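Local coordinates for protein lipocalin AI-4 (PDB 5H9N) that binds cysteinyl leukotrienes such as leukotriene C4 inside a lipocalin barrel, probably as a salivary scavenger of a blood-feeding insect, at residues W31-S36 and N122-N127; R37-P42 and S149-G154. The protein carries 1 engineered substitution. One frame throughout, in Å; residues are numbered along the deposited sequence.

Contact 1: residues W31-S36 and N122-N127. With LTX ((5~{S},6~{R},7~{E},9~{E},11~{Z},14~{Z})-6-[(2~{R})-2-[[(4~{S})-4-azanyl-5-oxidanyl-5-oxidanylidene-pentanoyl]amino]-3-( 2-hydroxy-2-oxoethylamino)-3-oxidanylidene-propyl]sulfanyl-5-oxidanyl-icosa-7,9,11,14-tetraenoic acid), chain B.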
loop_
_atom_site.group_PDB
_atom_site.type_symbol
_atom_site.label_atom_id
_atom_site.label_comp_id
_atom_site.label_asym_id
_atom_site.label_seq_id
_atom_site.Cartn_x
_atom_site.Cartn_y
_atom_site.Cartn_z
ATOM N N TRP A 31 -7.746 -7.170 1.487
ATOM C CA TRP A 31 -6.867 -6.556 2.474
ATOM C C TRP A 31 -7.540 -5.283 3.008
ATOM O O TRP A 31 -7.909 -4.422 2.208
ATOM C CB TRP A 31 -5.528 -6.178 1.855
ATOM C CG TRP A 31 -4.557 -7.294 1.583
ATOM C CD1 TRP A 31 -4.242 -7.831 0.370
ATOM C CD2 TRP A 31 -3.748 -7.974 2.548
ATOM N NE1 TRP A 31 -3.278 -8.806 0.516
ATOM C CE2 TRP A 31 -2.960 -8.910 1.846
ATOM C CE3 TRP A 31 -3.610 -7.872 3.940
ATOM C CZ2 TRP A 31 -2.053 -9.750 2.493
ATOM C CZ3 TRP A 31 -2.714 -8.700 4.574
ATOM C CH2 TRP A 31 -1.935 -9.617 3.855
ATOM N N TYR A 32 -7.649 -5.129 4.329
ATOM C CA TYR A 32 -8.186 -3.909 4.938
ATOM C C TYR A 32 -7.045 -2.996 5.318
ATOM O O TYR A 32 -6.081 -3.432 5.946
ATOM C CB TYR A 32 -9.028 -4.242 6.176
ATOM C CG TYR A 32 -10.248 -5.061 5.859
ATOM C CD1 TYR A 32 -10.163 -6.444 5.760
ATOM C CD2 TYR A 32 -11.480 -4.456 5.631
ATOM C CE1 TYR A 32 -11.272 -7.209 5.446
ATOM C CE2 TYR A 32 -12.601 -5.215 5.324
ATOM C CZ TYR A 32 -12.480 -6.585 5.232
ATOM O OH TYR A 32 -13.573 -7.364 4.922
ATOM N N LEU A 33 -7.157 -1.719 4.960
ATOM C CA LEU A 33 -6.153 -0.740 5.331
ATOM C C LEU A 33 -6.467 -0.250 6.746
ATOM O O LEU A 33 -7.344 0.599 6.940
ATOM C CB LEU A 33 -6.142 0.408 4.312
ATOM C CG LEU A 33 -5.184 1.569 4.586
ATOM C CD1 LEU A 33 -3.800 1.074 4.952
ATOM C CD2 LEU A 33 -5.120 2.515 3.380
ATOM N N THR A 34 -5.801 -0.797 7.750
ATOM C CA THR A 34 -6.199 -0.514 9.128
ATOM C C THR A 34 -5.400 0.604 9.801
ATOM O O THR A 34 -5.892 1.220 10.729
ATOM C CB THR A 34 -6.115 -1.787 9.995
ATOM O OG1 THR A 34 -4.779 -2.307 9.984
ATOM C CG2 THR A 34 -7.036 -2.862 9.484
ATOM N N HIS A 35 -4.165 0.839 9.374
ATOM C CA HIS A 35 -3.292 1.833 9.990
ATOM C C HIS A 35 -2.406 2.467 8.940
ATOM O O HIS A 35 -2.105 1.826 7.928
ATOM C CB HIS A 35 -2.374 1.230 11.061
ATOM C CG HIS A 35 -3.086 0.574 12.198
ATOM N ND1 HIS A 35 -3.774 -0.608 12.056
ATOM C CD2 HIS A 35 -3.175 0.912 13.507
ATOM C CE1 HIS A 35 -4.284 -0.957 13.224
ATOM N NE2 HIS A 35 -3.941 -0.049 14.117
ATOM N N SER A 36 -1.920 3.675 9.185
ATOM C CA SER A 36 -0.945 4.285 8.282
ATOM C C SER A 36 -0.123 5.317 9.055
ATOM O O SER A 36 -0.553 5.812 10.111
ATOM C CB SER A 36 -1.643 4.905 7.068
ATOM O OG SER A 36 -2.567 5.902 7.461
ATOM N N ASN A 122 3.732 7.260 2.080
ATOM C CA ASN A 122 3.120 6.774 3.301
ATOM C C ASN A 122 3.602 5.367 3.556
ATOM O O ASN A 122 4.026 4.664 2.618
ATOM C CB ASN A 122 1.594 6.802 3.191
ATOM C CG ASN A 122 0.917 7.104 4.514
ATOM O OD1 ASN A 122 1.530 7.041 5.587
ATOM N ND2 ASN A 122 -0.363 7.441 4.444
ATOM N N PHE A 123 3.543 4.952 4.816
ATOM C CA PHE A 123 3.616 3.529 5.149
ATOM C C PHE A 123 2.245 3.092 5.615
ATOM O O PHE A 123 1.587 3.791 6.382
ATOM C CB PHE A 123 4.670 3.244 6.210
ATOM C CG PHE A 123 6.081 3.348 5.701
ATOM C CD1 PHE A 123 6.744 4.568 5.709
ATOM C CD2 PHE A 123 6.755 2.225 5.215
ATOM C CE1 PHE A 123 8.052 4.672 5.252
ATOM C CE2 PHE A 123 8.049 2.323 4.753
ATOM C CZ PHE A 123 8.707 3.549 4.774
ATOM N N LEU A 124 1.823 1.938 5.103
ATOM C CA LEU A 124 0.469 1.420 5.232
ATOM C C LEU A 124 0.499 0.056 5.870
ATOM O O LEU A 124 1.296 -0.788 5.468
ATOM C CB LEU A 124 -0.180 1.309 3.853
ATOM C CG LEU A 124 -0.133 2.534 2.939
ATOM C CD1 LEU A 124 -0.745 2.203 1.587
ATOM C CD2 LEU A 124 -0.847 3.705 3.555
ATOM N N LEU A 125 -0.380 -0.180 6.827
ATOM C CA LEU A 125 -0.556 -1.507 7.395
ATOM C C LEU A 125 -1.898 -2.067 6.961
ATOM O O LEU A 125 -2.964 -1.495 7.280
ATOM C CB LEU A 125 -0.464 -1.482 8.914
ATOM C CG LEU A 125 -0.625 -2.854 9.594
ATOM C CD1 LEU A 125 0.525 -3.780 9.193
ATOM C CD2 LEU A 125 -0.704 -2.707 11.107
ATOM N N PHE A 126 -1.814 -3.168 6.216
ATOM C CA PHE A 126 -2.971 -3.925 5.779
ATOM C C PHE A 126 -3.149 -5.164 6.639
ATOM O O PHE A 126 -2.170 -5.779 7.080
ATOM C CB PHE A 126 -2.844 -4.325 4.309
ATOM C CG PHE A 126 -2.910 -3.166 3.358
ATOM C CD1 PHE A 126 -1.768 -2.417 3.073
ATOM C CD2 PHE A 126 -4.107 -2.789 2.771
ATOM C CE1 PHE A 126 -1.824 -1.348 2.197
ATOM C CE2 PHE A 126 -4.158 -1.717 1.901
ATOM C CZ PHE A 126 -3.015 -1.008 1.614
ATOM N N ASN A 127 -4.406 -5.535 6.850
ATOM C CA ASN A 127 -4.773 -6.692 7.647
ATOM C C ASN A 127 -5.833 -7.500 6.923
ATOM O O ASN A 127 -6.699 -6.927 6.245
ATOM C CB ASN A 127 -5.294 -6.248 9.024
ATOM C CG ASN A 127 -4.215 -6.241 10.083
ATOM O OD1 ASN A 127 -3.714 -7.306 10.444
ATOM N ND2 ASN A 127 -3.878 -5.061 10.622
HETATM O O2 LTX B . -0.095 7.052 0.009
HETATM C C1 LTX B . -0.697 7.767 0.844
HETATM O O1 LTX B . -1.465 7.289 1.715
HETATM C C2 LTX B . -0.472 9.260 0.808
HETATM C C3 LTX B . -1.711 9.946 0.243
HETATM C C4 LTX B . -2.210 9.215 -1.002
HETATM C C5 LTX B . -3.270 10.037 -1.723
HETATM O O3 LTX B . -4.490 10.056 -0.969
HETATM C C6 LTX B . -3.548 9.500 -3.124
HETATM C C7 LTX B . -4.134 8.096 -3.074
HETATM C C8 LTX B . -3.488 7.024 -3.563
HETATM C C9 LTX B . -4.112 5.692 -3.507
HETATM C C10 LTX B . -3.653 4.619 -4.166
HETATM C C11 LTX B . -4.353 3.335 -4.060
HETATM C C12 LTX B . -4.002 2.175 -4.630
HETATM C C13 LTX B . -2.786 1.964 -5.516
HETATM C C14 LTX B . -1.519 1.804 -4.700
HETATM C C15 LTX B . -1.196 0.696 -4.043
HETATM C C16 LTX B . -2.068 -0.537 -4.059
HETATM C C17 LTX B . -1.995 -1.244 -2.709
HETATM C C18 LTX B . -2.699 -2.592 -2.793
HETATM C C19 LTX B . -2.924 -3.206 -1.420
HETATM C C20 LTX B . -3.592 -4.562 -1.539
HETATM O O32 LTX B . -9.679 7.399 -3.316
HETATM C C21 LTX B . -8.629 7.959 -3.681
HETATM O O31 LTX B . -7.571 7.938 -3.018
HETATM C CA3 LTX B . -8.643 8.704 -4.990
HETATM N N3 LTX B . -7.325 9.250 -5.274
HETATM C C22 LTX B . -7.098 10.181 -6.195
HETATM O O33 LTX B . -8.005 10.644 -6.864
HETATM C CA2 LTX B . -5.695 10.673 -6.419
HETATM C CB2 LTX B . -4.672 9.974 -5.525
HETATM S SG2 LTX B . -4.652 10.655 -3.900
HETATM N N2 LTX B . -5.636 12.113 -6.284
HETATM C CD1 LTX B . -5.057 12.874 -7.202
HETATM O OE1 LTX B . -4.238 12.449 -8.004
HETATM C CG1 LTX B . -5.484 14.323 -7.170
HETATM C CB1 LTX B . -4.560 15.192 -8.009
HETATM C CA1 LTX B . -4.683 16.648 -7.566
HETATM N N1 LTX B . -4.549 16.727 -6.097
HETATM C C23 LTX B . -6.010 17.216 -7.969
HETATM O O11 LTX B . -6.743 17.705 -7.080
HETATM O O12 LTX B . -6.328 17.185 -9.177
#
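Leu33 and Phe126 form a non-hydrogen-bonded pair, their side chains on the same side of the sheet, in a buried antiparallel strand pairing where the first and last strands of the lipocalin barrel, 30-36 and 120-127, come together beside the bound leukotriene. Tyr32 and Asn127 make a hydrogen-bonded pair, the amide of each donating to the carbonyl of the other at 2.8 Å (Tyr32 N to Asn127 O and Asn127 N to Tyr32 O). Further along, the amide of Leu125 donates to His35 O (N to O 2.9 Å) in an almost straight bond of 173°. Between these pairs the register slips by one: two residues, Thr34 and His35, are set against the single Leu125, which makes a classic beta bulge. Leu125 O takes the Thr34 amide at 3.0 Å from Thr34 N, and the His35 amide only weakly.

Pairing of the first and last strands closes the sheet into the barrel of the lipocalin fold. On the ligand side, Phe126 is sandwiched: Leu33 CD1 sits over one face in a CH-pi contact, 4.1 Å from the ring centroid, while C19 of the leukotriene tail lies over the opposite face. With chi1 177° and chi2 47°, Leu33 CD1 comes over that ring. The side chains of Trp31 and Phe126 cross at about a right angle, Trp31 CE3 packed on Phe126 CB, and Trp31 meets the terminal C20 of the tail with CD1; its indole NE1 bonds to Phe26 O. Near the other end of the pairing, Asn122 ND2 donates to carboxylate O1 of the ligand at 2.9 Å. On the Tyr32 and His35 side, Asn127 ND2 reaches Thr34 OG1 (3.0 Å) in the plane of its own amide, and the same nitrogen also bonds Glu133 O.

Contact 2: residues R37-P42 and S149-G154; sequences RDSEVP and SLNKLG
Arg37 and Leu150 mark the nearest backbone approach, CA to CA 4.8 Å, between an irregular loop (37-42) and the C-terminal segment 149-154, which is strand only at 151-152. A water bridges the two main chains, donating to Arg37 O at 2.7 Å and to Ser149 O at 2.8 Å and thereby tying together two carbonyls that could not bond each other.

Two leucines supply the apolar touches. Leu150 brings its CD2 methyl against the main chain of Arg37, 3.7 Å from Arg37 N, and Leu153 sets its own CD2 at 3.6 Å from Ser39 CB. In both leucines CG is anti to the carbonyl carbon, an arrangement that carries the branched end toward the loop although CB does not point there. Between them, the CB atoms of Ser39 and Asn151 each point toward the opposing segment, and Ser39 OG comes to 3.4 Å from Asn151 CB.

The first side-chain bond of Arg37 points away from 149-154, and its guanidinium pairs with the neighbouring Asp38 through two nitrogens, NE to OD1 and NH2 to OD2, each at 3.0 Å; both carboxylate oxygens are approached from above their plane. This ion pair lies within the loop, and a salt bridge from NH2 to Asp121 ties it to strand 120-127, whereas the hold on the C-terminal segment rests on methyl packing, the close approach of Ser39 and Asn151, and a shared water, at the protein surface.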
loop_
_atom_site.group_PDB
_atom_site.type_symbol
_atom_site.label_atom_id
_atom_site.label_comp_id
_atom_site.label_asym_id
_atom_site.label_seq_id
_atom_site.Cartn_x
_atom_site.Cartn_y
_atom_site.Cartn_z
ATOM N N ARG A 37 1.072 5.624 8.560
ATOM C CA ARG A 37 1.944 6.596 9.210
ATOM C C ARG A 37 1.272 7.961 9.240
ATOM O O ARG A 37 1.224 8.604 10.277
ATOM C CB ARG A 37 3.290 6.681 8.484
ATOM C CG ARG A 37 4.258 7.647 9.161
ATOM C CD ARG A 37 5.440 7.995 8.273
ATOM N NE ARG A 37 5.007 8.731 7.086
ATOM C CZ ARG A 37 5.679 8.786 5.941
ATOM N NH1 ARG A 37 6.839 8.146 5.794
ATOM N NH2 ARG A 37 5.182 9.477 4.929
ATOM N N ASP A 38 0.783 8.393 8.081
ATOM C CA ASP A 38 0.091 9.667 7.915
ATOM C C ASP A 38 -1.364 9.346 7.650
ATOM O O ASP A 38 -1.660 8.394 6.927
ATOM C CB ASP A 38 0.660 10.471 6.742
ATOM C CG ASP A 38 2.161 10.679 6.824
ATOM O OD1 ASP A 38 2.728 10.570 7.925
ATOM O OD2 ASP A 38 2.767 10.978 5.770
ATOM N N SER A 39 -2.280 10.129 8.203
ATOM C CA SER A 39 -3.698 9.896 7.976
ATOM C C SER A 39 -4.456 11.208 7.866
ATOM O O SER A 39 -3.974 12.256 8.275
ATOM C CB SER A 39 -4.287 9.037 9.090
ATOM O OG SER A 39 -4.098 9.640 10.349
ATOM N N GLU A 40 -5.644 11.133 7.291
ATOM C CA GLU A 40 -6.516 12.287 7.199
ATOM C C GLU A 40 -7.740 12.051 8.060
ATOM O O GLU A 40 -7.925 10.964 8.610
ATOM C CB GLU A 40 -6.913 12.541 5.746
ATOM C CG GLU A 40 -5.751 12.923 4.841
ATOM C CD GLU A 40 -5.000 11.718 4.312
ATOM O OE1 GLU A 40 -5.359 10.581 4.688
ATOM O OE2 GLU A 40 -4.048 11.909 3.525
ATOM N N VAL A 41 -8.562 13.071 8.198
ATOM C CA VAL A 41 -9.863 12.907 8.828
ATOM C C VAL A 41 -10.954 13.245 7.819
ATOM O O VAL A 41 -10.735 14.050 6.919
ATOM C CB VAL A 41 -10.012 13.774 10.094
ATOM C CG1 VAL A 41 -9.169 13.202 11.233
ATOM C CG2 VAL A 41 -9.639 15.222 9.818
ATOM N N PRO A 42 -12.119 12.590 7.935
ATOM C CA PRO A 42 -12.414 11.516 8.890
ATOM C C PRO A 42 -11.742 10.215 8.475
ATOM O O PRO A 42 -11.572 9.978 7.273
ATOM C CB PRO A 42 -13.932 11.387 8.797
ATOM C CG PRO A 42 -14.222 11.733 7.363
ATOM C CD PRO A 42 -13.240 12.824 7.005
ATOM N N SER A 149 4.466 4.820 15.952
ATOM C CA SER A 149 3.093 5.186 16.296
ATOM C C SER A 149 2.178 5.300 15.083
ATOM O O SER A 149 1.704 6.391 14.753
ATOM C CB SER A 149 3.070 6.502 17.080
ATOM O OG SER A 149 3.602 7.566 16.313
ATOM N N LEU A 150 1.909 4.174 14.433
ATOM C CA LEU A 150 1.000 4.196 13.293
ATOM C C LEU A 150 -0.383 4.672 13.718
ATOM O O LEU A 150 -0.869 4.340 14.801
ATOM C CB LEU A 150 0.894 2.823 12.632
ATOM C CG LEU A 150 2.172 2.302 11.971
ATOM C CD1 LEU A 150 1.940 0.899 11.421
ATOM C CD2 LEU A 150 2.672 3.227 10.877
ATOM N N ASN A 151 -1.007 5.473 12.869
ATOM C CA ASN A 151 -2.348 5.966 13.122
ATOM C C ASN A 151 -3.384 4.928 12.768
ATOM O O ASN A 151 -3.377 4.403 11.655
ATOM C CB ASN A 151 -2.616 7.219 12.307
ATOM C CG ASN A 151 -1.736 8.374 12.708
ATOM O OD1 ASN A 151 -0.862 8.249 13.580
ATOM N ND2 ASN A 151 -1.967 9.521 12.085
ATOM N N LYS A 152 -4.288 4.640 13.692
ATOM C CA LYS A 152 -5.380 3.720 13.410
ATOM C C LYS A 152 -6.446 4.427 12.578
ATOM O O LYS A 152 -6.816 5.568 12.858
ATOM C CB LYS A 152 -5.980 3.172 14.697
ATOM C CG LYS A 152 -6.988 2.069 14.434
ATOM C CD LYS A 152 -7.555 1.503 15.718
ATOM C CE LYS A 152 -8.362 0.242 15.417
ATOM N NZ LYS A 152 -8.939 -0.362 16.650
ATOM N N LEU A 153 -6.954 3.745 11.565
ATOM C CA LEU A 153 -7.940 4.324 10.667
ATOM C C LEU A 153 -9.346 3.902 11.116
ATOM O O LEU A 153 -9.598 3.805 12.325
ATOM C CB LEU A 153 -7.612 3.950 9.217
ATOM C CG LEU A 153 -6.174 4.352 8.845
ATOM C CD1 LEU A 153 -5.832 3.909 7.426
ATOM C CD2 LEU A 153 -5.912 5.837 9.040
ATOM N N GLY A 154 -10.257 3.703 10.170
ATOM C CA GLY A 154 -11.663 3.555 10.524
ATOM C C GLY A 154 -12.204 2.139 10.481
ATOM O O GLY A 154 -13.422 1.953 10.511
HETATM O O HOH W 1 2.586 7.843 12.523
#

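The two contacts follow directly on one another in the fold, their centres about 9 Å apart, and their segments alternate along the chain: 31-36, 37-42, 122-127, 149-154. Strand 30-36 is common ground. It pairs with 120-127 in contact 1, and the same end of the strand pairs with 151-152 as well, with probable hydrogen bonds from Asn151 N to Ser36 O and from Leu153 N to Thr34 O. The loop of contact 2 is the continuation of that same strand, and Asn122 OD1 bonds the amide of Asp38. The buried closure beside the ligand is thus continuous with a surface region where the C-terminal segment packs against the barrel.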